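PDB 3OQQ: putative lipoprotein from Bacteroides ovatus, which is of unknown function but is probably an extracellular, membrane-anchored lipoprotein that binds calcium ions. Local coordinates for residues T191-V205 and K261-T275. Sequence-based numbering, arbitrary orientation.
Sequences TVLGVVLDGLKSEYV and KAQAEGTVITLDGLT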
ATOM      1  N   THR A 191       7.497 -16.832  -2.053  1.00 20.49           N
ATOM      2  CA  THR A 191       7.401 -16.950  -3.503  1.00 19.81           C
ATOM      3  C   THR A 191       6.514 -15.866  -4.108  1.00 21.28           C
ATOM      4  O   THR A 191       6.719 -15.498  -5.257  1.00 19.81           O
ATOM      5  CB  THR A 191       6.847 -18.338  -3.878  1.00 26.21           C
ATOM      6  OG1 THR A 191       5.624 -18.547  -3.174  1.00 24.07           O
ATOM      7  CG2 THR A 191       7.826 -19.484  -3.559  1.00 26.18           C
ATOM      8  N   VAL A 192       5.480 -15.428  -3.371  1.00 16.37           N
ATOM      9  CA  VAL A 192       4.485 -14.478  -3.875  1.00 15.09           C
ATOM     10  C   VAL A 192       4.187 -13.394  -2.846  1.00 17.89           C
ATOM     11  O   VAL A 192       4.261 -13.644  -1.648  1.00 18.45           O
ATOM     12  CB  VAL A 192       3.143 -15.212  -4.262  1.00 18.48           C
ATOM     13  CG1 VAL A 192       2.127 -14.246  -4.887  1.00 16.64           C
ATOM     14  CG2 VAL A 192       3.368 -16.411  -5.192  1.00 18.90           C
ATOM     15  N   LEU A 193       3.849 -12.185  -3.335  1.00 14.37           N
ATOM     16  CA  LEU A 193       3.282 -11.077  -2.577  1.00 13.63           C
ATOM     17  C   LEU A 193       2.007 -10.687  -3.312  1.00 19.97           C
ATOM     18  O   LEU A 193       1.878 -10.940  -4.509  1.00 20.47           O
ATOM     19  CB  LEU A 193       4.217  -9.891  -2.344  1.00 11.95           C
ATOM     20  CG  LEU A 193       4.677  -9.028  -3.517  1.00 15.27           C
ATOM     21  CD1 LEU A 193       3.705  -7.916  -3.804  1.00 15.94           C
ATOM     22  CD2 LEU A 193       5.996  -8.393  -3.187  1.00 14.45           C
ATOM     23  N   GLY A 194       1.058 -10.119  -2.608  1.00 16.44           N
ATOM     24  CA  GLY A 194      -0.182  -9.724  -3.262  1.00 16.43           C
ATOM     25  C   GLY A 194      -1.081  -8.874  -2.400  1.00 22.00           C
ATOM     26  O   GLY A 194      -0.744  -8.528  -1.260  1.00 20.46           O
ATOM     27  N   VAL A 195      -2.256  -8.570  -2.938  1.00 19.43           N
ATOM     28  CA  VAL A 195      -3.232  -7.763  -2.224  1.00 18.81           C
ATOM     29  C   VAL A 195      -4.606  -8.134  -2.734  1.00 20.37           C
ATOM     30  O   VAL A 195      -4.782  -8.463  -3.897  1.00 18.23           O
ATOM     31  CB  VAL A 195      -2.956  -6.207  -2.346  1.00 22.07           C
ATOM     32  CG1 VAL A 195      -3.071  -5.699  -3.789  1.00 21.43           C
ATOM     33  CG2 VAL A 195      -3.855  -5.386  -1.409  1.00 22.05           C
ATOM     34  N   VAL A 196      -5.554  -8.116  -1.838  1.00 16.77           N
ATOM     35  CA  VAL A 196      -6.960  -8.219  -2.147  1.00 17.29           C
ATOM     36  C   VAL A 196      -7.485  -6.796  -2.006  1.00 23.35           C
ATOM     37  O   VAL A 196      -7.321  -6.197  -0.938  1.00 22.01           O
ATOM     38  CB  VAL A 196      -7.745  -9.192  -1.230  1.00 19.89           C
ATOM     39  CG1 VAL A 196      -9.232  -9.125  -1.552  1.00 20.90           C
ATOM     40  CG2 VAL A 196      -7.217 -10.626  -1.311  1.00 18.43           C
ATOM     41  N   LEU A 197      -8.088  -6.249  -3.069  1.00 21.29           N
ATOM     42  CA  LEU A 197      -8.741  -4.947  -3.021  1.00 20.41           C
ATOM     43  C   LEU A 197     -10.164  -5.259  -2.635  1.00 25.65           C
ATOM     44  O   LEU A 197     -11.029  -5.490  -3.489  1.00 25.53           O
ATOM     45  CB  LEU A 197      -8.640  -4.207  -4.359  1.00 20.63           C
ATOM     46  CG  LEU A 197      -7.238  -3.954  -4.894  1.00 23.36           C
ATOM     47  CD1 LEU A 197      -7.314  -3.403  -6.269  1.00 22.89           C
ATOM     48  CD2 LEU A 197      -6.417  -3.064  -3.955  1.00 19.90           C
ATOM     49  N   ASP A 198     -10.363  -5.397  -1.320  1.00 22.50           N
ATOM     50  CA  ASP A 198     -11.598  -5.824  -0.689  1.00 22.12           C
ATOM     51  C   ASP A 198     -12.788  -4.943  -1.096  1.00 26.08           C
ATOM     52  O   ASP A 198     -12.726  -3.711  -0.993  1.00 23.74           O
ATOM     53  CB  ASP A 198     -11.404  -5.819   0.832  1.00 23.95           C
ATOM     54  CG  ASP A 198     -12.290  -6.796   1.552  1.00 37.24           C
ATOM     55  OD1 ASP A 198     -13.517  -6.667   1.442  1.00 38.00           O
ATOM     56  OD2 ASP A 198     -11.749  -7.712   2.203  1.00 48.72           O
ATOM     57  N   GLY A 199     -13.839  -5.592  -1.599  1.00 24.66           N
ATOM     58  CA  GLY A 199     -15.041  -4.897  -2.047  1.00 25.31           C
ATOM     59  C   GLY A 199     -14.960  -4.347  -3.460  1.00 29.23           C
ATOM     60  O   GLY A 199     -15.979  -3.902  -3.987  1.00 29.75           O
ATOM     61  N   LEU A 200     -13.759  -4.363  -4.103  1.00 25.64           N
ATOM     62  CA  LEU A 200     -13.682  -3.883  -5.477  1.00 24.34           C
ATOM     63  C   LEU A 200     -14.124  -5.010  -6.423  1.00 28.18           C
ATOM     64  O   LEU A 200     -13.295  -5.720  -6.978  1.00 26.43           O
ATOM     65  CB  LEU A 200     -12.314  -3.317  -5.858  1.00 23.09           C
ATOM     66  CG  LEU A 200     -12.372  -2.461  -7.143  1.00 28.05           C
ATOM     67  CD1 LEU A 200     -13.053  -1.089  -6.899  1.00 28.22           C
ATOM     68  CD2 LEU A 200     -11.036  -2.315  -7.740  1.00 31.35           C
ATOM     69  N   LYS A 201     -15.444  -5.180  -6.553  1.00 26.14           N
ATOM     70  CA  LYS A 201     -16.082  -6.239  -7.341  1.00 26.28           C
ATOM     71  C   LYS A 201     -15.879  -6.054  -8.851  1.00 27.89           C
ATOM     72  O   LYS A 201     -15.658  -4.933  -9.311  1.00 27.46           O
ATOM     73  CB  LYS A 201     -17.581  -6.309  -7.005  1.00 30.47           C
ATOM     74  CG  LYS A 201     -17.849  -6.481  -5.511  1.00 38.88           C
ATOM     75  CD  LYS A 201     -19.241  -6.980  -5.246  1.00 50.76           C
ATOM     76  CE  LYS A 201     -19.746  -6.570  -3.884  1.00 61.64           C
ATOM     77  NZ  LYS A 201     -20.719  -5.448  -3.986  1.00 66.97           N
ATOM     78  N   SER A 202     -15.979  -7.160  -9.616  1.00 24.27           N
ATOM     79  CA  SER A 202     -15.802  -7.167 -11.074  1.00 25.04           C
ATOM     80  C   SER A 202     -16.831  -6.237 -11.767  1.00 29.58           C
ATOM     81  O   SER A 202     -16.484  -5.570 -12.730  1.00 29.23           O
ATOM     82  CB  SER A 202     -15.889  -8.593 -11.635  1.00 27.33           C
ATOM     83  OG  SER A 202     -17.149  -9.191 -11.385  1.00 35.31           O
ATOM     84  N   GLU A 203     -18.051  -6.144 -11.219  1.00 27.97           N
ATOM     85  CA  GLU A 203     -19.155  -5.293 -11.684  1.00 29.71           C
ATOM     86  C   GLU A 203     -18.725  -3.818 -11.720  1.00 31.70           C
ATOM     87  O   GLU A 203     -19.306  -3.042 -12.469  1.00 31.60           O
ATOM     88  CB  GLU A 203     -20.392  -5.440 -10.752  1.00 32.24           C
ATOM     89  CG  GLU A 203     -21.067  -6.810 -10.761  1.00 47.31           C
ATOM     90  CD  GLU A 203     -20.451  -7.939  -9.944  1.00 69.55           C
ATOM     91  OE1 GLU A 203     -19.335  -7.759  -9.403  1.00 43.99           O
ATOM     92  OE2 GLU A 203     -21.072  -9.027  -9.881  1.00 63.24           O
ATOM     93  N   TYR A 204     -17.704  -3.445 -10.920  1.00 25.12           N
ATOM     94  CA  TYR A 204     -17.211  -2.075 -10.850  1.00 24.35           C
ATOM     95  C   TYR A 204     -15.994  -1.820 -11.733  1.00 26.81           C
ATOM     96  O   TYR A 204     -15.605  -0.665 -11.890  1.00 26.55           O
ATOM     97  CB  TYR A 204     -16.842  -1.708  -9.394  1.00 24.81           C
ATOM     98  CG  TYR A 204     -17.933  -1.904  -8.354  1.00 26.02           C
ATOM     99  CD1 TYR A 204     -19.274  -1.679  -8.666  1.00 28.61           C
ATOM    100  CD2 TYR A 204     -17.621  -2.289  -7.053  1.00 25.33           C
ATOM    101  CE1 TYR A 204     -20.271  -1.827  -7.708  1.00 29.22           C
ATOM    102  CE2 TYR A 204     -18.613  -2.451  -6.090  1.00 26.05           C
ATOM    103  CZ  TYR A 204     -19.934  -2.212  -6.421  1.00 34.72           C
ATOM    104  OH  TYR A 204     -20.909  -2.359  -5.471  1.00 39.78           O
ATOM    105  N   VAL A 205     -15.348  -2.881 -12.244  1.00 22.11           N
ATOM    106  CA  VAL A 205     -14.102  -2.779 -12.997  1.00 20.53           C
ATOM    107  C   VAL A 205     -14.328  -3.166 -14.447  1.00 26.60           C
ATOM    108  O   VAL A 205     -14.696  -4.295 -14.733  1.00 26.06           O
ATOM    109  CB  VAL A 205     -12.986  -3.639 -12.341  1.00 22.13           C
ATOM    110  CG1 VAL A 205     -11.691  -3.551 -13.136  1.00 21.09           C
ATOM    111  CG2 VAL A 205     -12.765  -3.230 -10.884  1.00 21.37           C
ATOM    112  N   LYS A 261     -10.144  -9.913 -11.253  1.00 16.92           N
ATOM    113  CA  LYS A 261     -11.183  -9.007 -10.784  1.00 16.55           C
ATOM    114  C   LYS A 261     -12.454  -9.767 -10.400  1.00 22.29           C
ATOM    115  O   LYS A 261     -13.346  -9.171  -9.824  1.00 24.46           O
ATOM    116  CB  LYS A 261     -11.500  -7.941 -11.866  1.00 17.88           C
ATOM    117  CG  LYS A 261     -12.310  -8.465 -13.102  1.00 17.16           C
ATOM    118  CD  LYS A 261     -12.679  -7.309 -13.997  1.00 25.09           C
ATOM    119  CE  LYS A 261     -13.450  -7.714 -15.232  1.00 28.27           C
ATOM    120  NZ  LYS A 261     -13.484  -6.589 -16.217  1.00 24.40           N
ATOM    121  N   ALA A 262     -12.527 -11.070 -10.692  1.00 19.98           N
ATOM    122  CA  ALA A 262     -13.750 -11.854 -10.548  1.00 22.16           C
ATOM    123  C   ALA A 262     -13.903 -12.657  -9.229  1.00 26.63           C
ATOM    124  O   ALA A 262     -14.867 -13.407  -9.089  1.00 29.58           O
ATOM    125  CB  ALA A 262     -13.893 -12.782 -11.751  1.00 22.96           C
ATOM    126  N   GLN A 263     -13.044 -12.456  -8.258  1.00 23.01           N
ATOM    127  CA  GLN A 263     -13.171 -13.164  -6.978  1.00 22.06           C
ATOM    128  C   GLN A 263     -14.269 -12.530  -6.125  1.00 25.58           C
ATOM    129  O   GLN A 263     -14.481 -11.332  -6.234  1.00 25.52           O
ATOM    130  CB  GLN A 263     -11.831 -13.177  -6.230  1.00 22.17           C
ATOM    131  CG  GLN A 263     -10.779 -14.082  -6.897  1.00 18.67           C
ATOM    132  CD  GLN A 263     -11.192 -15.535  -7.022  1.00 26.52           C
ATOM    133  OE1 GLN A 263     -11.643 -16.173  -6.059  1.00 26.80           O
ATOM    134  NE2 GLN A 263     -11.085 -16.085  -8.229  1.00 20.06           N
ATOM    135  N   ALA A 264     -14.955 -13.315  -5.283  1.00 23.05           N
ATOM    136  CA  ALA A 264     -16.035 -12.818  -4.419  1.00 23.74           C
ATOM    137  C   ALA A 264     -15.615 -11.639  -3.504  1.00 26.60           C
ATOM    138  O   ALA A 264     -16.371 -10.673  -3.380  1.00 27.14           O
ATOM    139  CB  ALA A 264     -16.569 -13.948  -3.563  1.00 24.62           C
ATOM    140  N   GLU A 265     -14.420 -11.706  -2.902  1.00 21.97           N
ATOM    141  CA  GLU A 265     -13.891 -10.711  -1.943  1.00 21.54           C
ATOM    142  C   GLU A 265     -13.408  -9.413  -2.606  1.00 26.44           C
ATOM    143  O   GLU A 265     -13.147  -8.428  -1.912  1.00 25.30           O
ATOM    144  CB  GLU A 265     -12.737 -11.320  -1.118  1.00 22.37           C
ATOM    145  CG  GLU A 265     -11.557 -11.803  -1.959  1.00 27.08           C
ATOM    146  CD  GLU A 265     -11.587 -13.254  -2.381  1.00 34.64           C
ATOM    147  OE1 GLU A 265     -12.676 -13.769  -2.728  1.00 26.77           O
ATOM    148  OE2 GLU A 265     -10.506 -13.883  -2.357  1.00 28.47           O
ATOM    149  N   GLY A 266     -13.265  -9.424  -3.924  1.00 23.11           N
ATOM    150  CA  GLY A 266     -12.789  -8.251  -4.644  1.00 23.27           C
ATOM    151  C   GLY A 266     -11.706  -8.640  -5.621  1.00 27.81           C
ATOM    152  O   GLY A 266     -11.597  -9.823  -5.958  1.00 29.24           O
ATOM    153  N   THR A 267     -10.913  -7.653  -6.098  1.00 21.53           N
ATOM    154  CA  THR A 267      -9.815  -7.884  -7.070  1.00 19.86           C
ATOM    155  C   THR A 267      -8.608  -8.517  -6.358  1.00 22.51           C
ATOM    156  O   THR A 267      -8.124  -7.980  -5.351  1.00 21.82           O
ATOM    157  CB  THR A 267      -9.447  -6.567  -7.788  1.00 25.92           C
ATOM    158  OG1 THR A 267     -10.640  -6.018  -8.348  1.00 35.56           O
ATOM    159  CG2 THR A 267      -8.403  -6.768  -8.904  1.00 21.56           C
ATOM    160  N   VAL A 268      -8.125  -9.656  -6.863  1.00 20.24           N
ATOM    161  CA  VAL A 268      -6.974 -10.319  -6.216  1.00 19.68           C
ATOM    162  C   VAL A 268      -5.739 -10.150  -7.124  1.00 23.86           C
ATOM    163  O   VAL A 268      -5.741 -10.615  -8.259  1.00 23.00           O
ATOM    164  CB  VAL A 268      -7.258 -11.802  -5.856  1.00 22.71           C
ATOM    165  CG1 VAL A 268      -6.014 -12.483  -5.268  1.00 21.97           C
ATOM    166  CG2 VAL A 268      -8.458 -11.915  -4.909  1.00 22.11           C
ATOM    167  N   ILE A 269      -4.704  -9.461  -6.607  1.00 20.71           N
ATOM    168  CA  ILE A 269      -3.482  -9.143  -7.331  1.00 19.86           C
ATOM    169  C   ILE A 269      -2.306  -9.905  -6.731  1.00 23.38           C
ATOM    170  O   ILE A 269      -2.053  -9.792  -5.532  1.00 19.77           O
ATOM    171  CB  ILE A 269      -3.238  -7.589  -7.306  1.00 21.83           C
ATOM    172  CG1 ILE A 269      -4.429  -6.859  -7.981  1.00 22.02           C
ATOM    173  CG2 ILE A 269      -1.891  -7.207  -8.000  1.00 19.03           C
ATOM    174  CD1 ILE A 269      -4.461  -5.367  -7.854  1.00 16.55           C
ATOM    175  N   THR A 270      -1.568 -10.659  -7.569  1.00 20.48           N
ATOM    176  CA  THR A 270      -0.384 -11.371  -7.071  1.00 18.87           C
ATOM    177  C   THR A 270       0.844 -11.109  -7.951  1.00 21.48           C
ATOM    178  O   THR A 270       0.744 -11.088  -9.178  1.00 21.41           O
ATOM    179  CB  THR A 270      -0.613 -12.875  -6.945  1.00 16.58           C
ATOM    180  OG1 THR A 270      -0.980 -13.383  -8.216  1.00 19.94           O
ATOM    181  CG2 THR A 270      -1.666 -13.241  -5.894  1.00 15.51           C
ATOM    182  N   LEU A 271       1.998 -10.937  -7.297  1.00 17.80           N
ATOM    183  CA  LEU A 271       3.303 -10.807  -7.901  1.00 16.68           C
ATOM    184  C   LEU A 271       4.111 -12.022  -7.490  1.00 21.86           C
ATOM    185  O   LEU A 271       4.505 -12.148  -6.325  1.00 22.23           O
ATOM    186  CB  LEU A 271       3.992  -9.502  -7.478  1.00 15.53           C
ATOM    187  CG  LEU A 271       5.431  -9.318  -8.019  1.00 16.96           C
ATOM    188  CD1 LEU A 271       5.466  -9.325  -9.576  1.00 15.56           C
ATOM    189  CD2 LEU A 271       6.039  -8.064  -7.477  1.00 13.02           C
ATOM    190  N   ASP A 272       4.291 -12.948  -8.436  1.00 16.76           N
ATOM    191  CA  ASP A 272       5.015 -14.213  -8.243  1.00 15.01           C
ATOM    192  C   ASP A 272       6.433 -14.037  -8.802  1.00 22.00           C
ATOM    193  O   ASP A 272       6.656 -13.096  -9.575  1.00 21.08           O
ATOM    194  CB  ASP A 272       4.221 -15.306  -8.961  1.00 15.62           C
ATOM    195  CG  ASP A 272       4.556 -16.768  -8.698  1.00 22.96           C
ATOM    196  OD1 ASP A 272       5.571 -17.046  -7.995  1.00 22.28           O
ATOM    197  OD2 ASP A 272       3.836 -17.621  -9.209  1.00 23.63           O
ATOM    198  N   GLY A 273       7.389 -14.862  -8.358  1.00 19.83           N
ATOM    199  CA  GLY A 273       8.780 -14.751  -8.820  1.00 19.48           C
ATOM    200  C   GLY A 273       9.799 -14.257  -7.813  1.00 22.03           C
ATOM    201  O   GLY A 273      10.995 -14.103  -8.139  1.00 21.39           O
ATOM    202  N   LEU A 274       9.329 -13.996  -6.565  1.00 16.93           N
ATOM    203  CA  LEU A 274      10.157 -13.509  -5.467  1.00 16.56           C
ATOM    204  C   LEU A 274      11.361 -14.407  -5.197  1.00 21.33           C
ATOM    205  O   LEU A 274      12.412 -13.900  -4.825  1.00 20.40           O
ATOM    206  CB  LEU A 274       9.338 -13.365  -4.159  1.00 15.85           C
ATOM    207  CG  LEU A 274       8.142 -12.433  -4.146  1.00 18.71           C
ATOM    208  CD1 LEU A 274       7.619 -12.269  -2.666  1.00 17.95           C
ATOM    209  CD2 LEU A 274       8.488 -11.076  -4.802  1.00 18.96           C
ATOM    210  N   THR A 275      11.210 -15.729  -5.373  1.00 19.51           N
ATOM    211  CA  THR A 275      12.305 -16.685  -5.143  1.00 20.61           C
ATOM    212  C   THR A 275      13.517 -16.454  -6.109  1.00 24.59           C
ATOM    213  O   THR A 275      14.642 -16.872  -5.799  1.00 23.15           O
ATOM    214  CB  THR A 275      11.749 -18.115  -5.267  1.00 27.57           C
ATOM    215  OG1 THR A 275      12.565 -19.008  -4.535  1.00 31.34           O
ATOM    216  CG2 THR A 275      11.569 -18.596  -6.720  1.00 26.20           C
TER
HETATM  217  O   HOH W   1       8.736 -16.982  -6.415  1.00 19.16           O
HETATM  218  O   HOH W   2     -15.171  -9.638  -7.948  1.00 30.38           O
HETATM  219  O   HOH W   3     -16.552  -6.238 -15.219  1.00 35.92           O
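Val195 and Ile269 form a hydrogen-bonded pair of antiparallel strands 191-198 and 266-272, joined by two bonds: Val195 N to Ile269 O and Ile269 N to Val195 O are each 2.9 Å, the second being the straighter (175° at the hydrogen). Both side chains are branched at CB, which suits extended backbone, and Val195 CG1 lies beside Ile269 CB on the face shared with Leu193, Leu197, Leu271 and Thr267. Gly194 fits beside Thr270 because a CB there would clash with Ile269 O.

Ahead of strand 266-272, Lys261 reaches to the 3-10 turn 202-204 and Val205. Its CB points toward segment 191-205; CG, between backbone N and carbonyl carbon (chi1 73°), faces Ser202 CB at 3.9 Å, and from there the chain runs straight. CD passes Val205 CG1 at 4.0 Å, CE lies 3.7 Å from Val205 O, and NZ donates to that oxygen over 3.0 Å, arriving from above the carbonyl plane. Lysine suits this buried place because its long aliphatic shaft packs while its amine still finds an acceptor. Cut back to alanine, this position would probably leave Val205 O without this donor and a gap beside Val205 CG1. Thr267 adds a second tie: its hydroxyl suits the place because OG1, anti to the carbonyl carbon (chi1 -54°), can donate to Leu200 O at 3.0 Å.

The two strands are central in a six-stranded antiparallel sheet, flanked by 253-263 and 333-339. Leu197 and Leu200 pack against helix 314-328 and Leu305 of strand 298-307, whereas Val196 and Thr270, on the other face, touch Phe336.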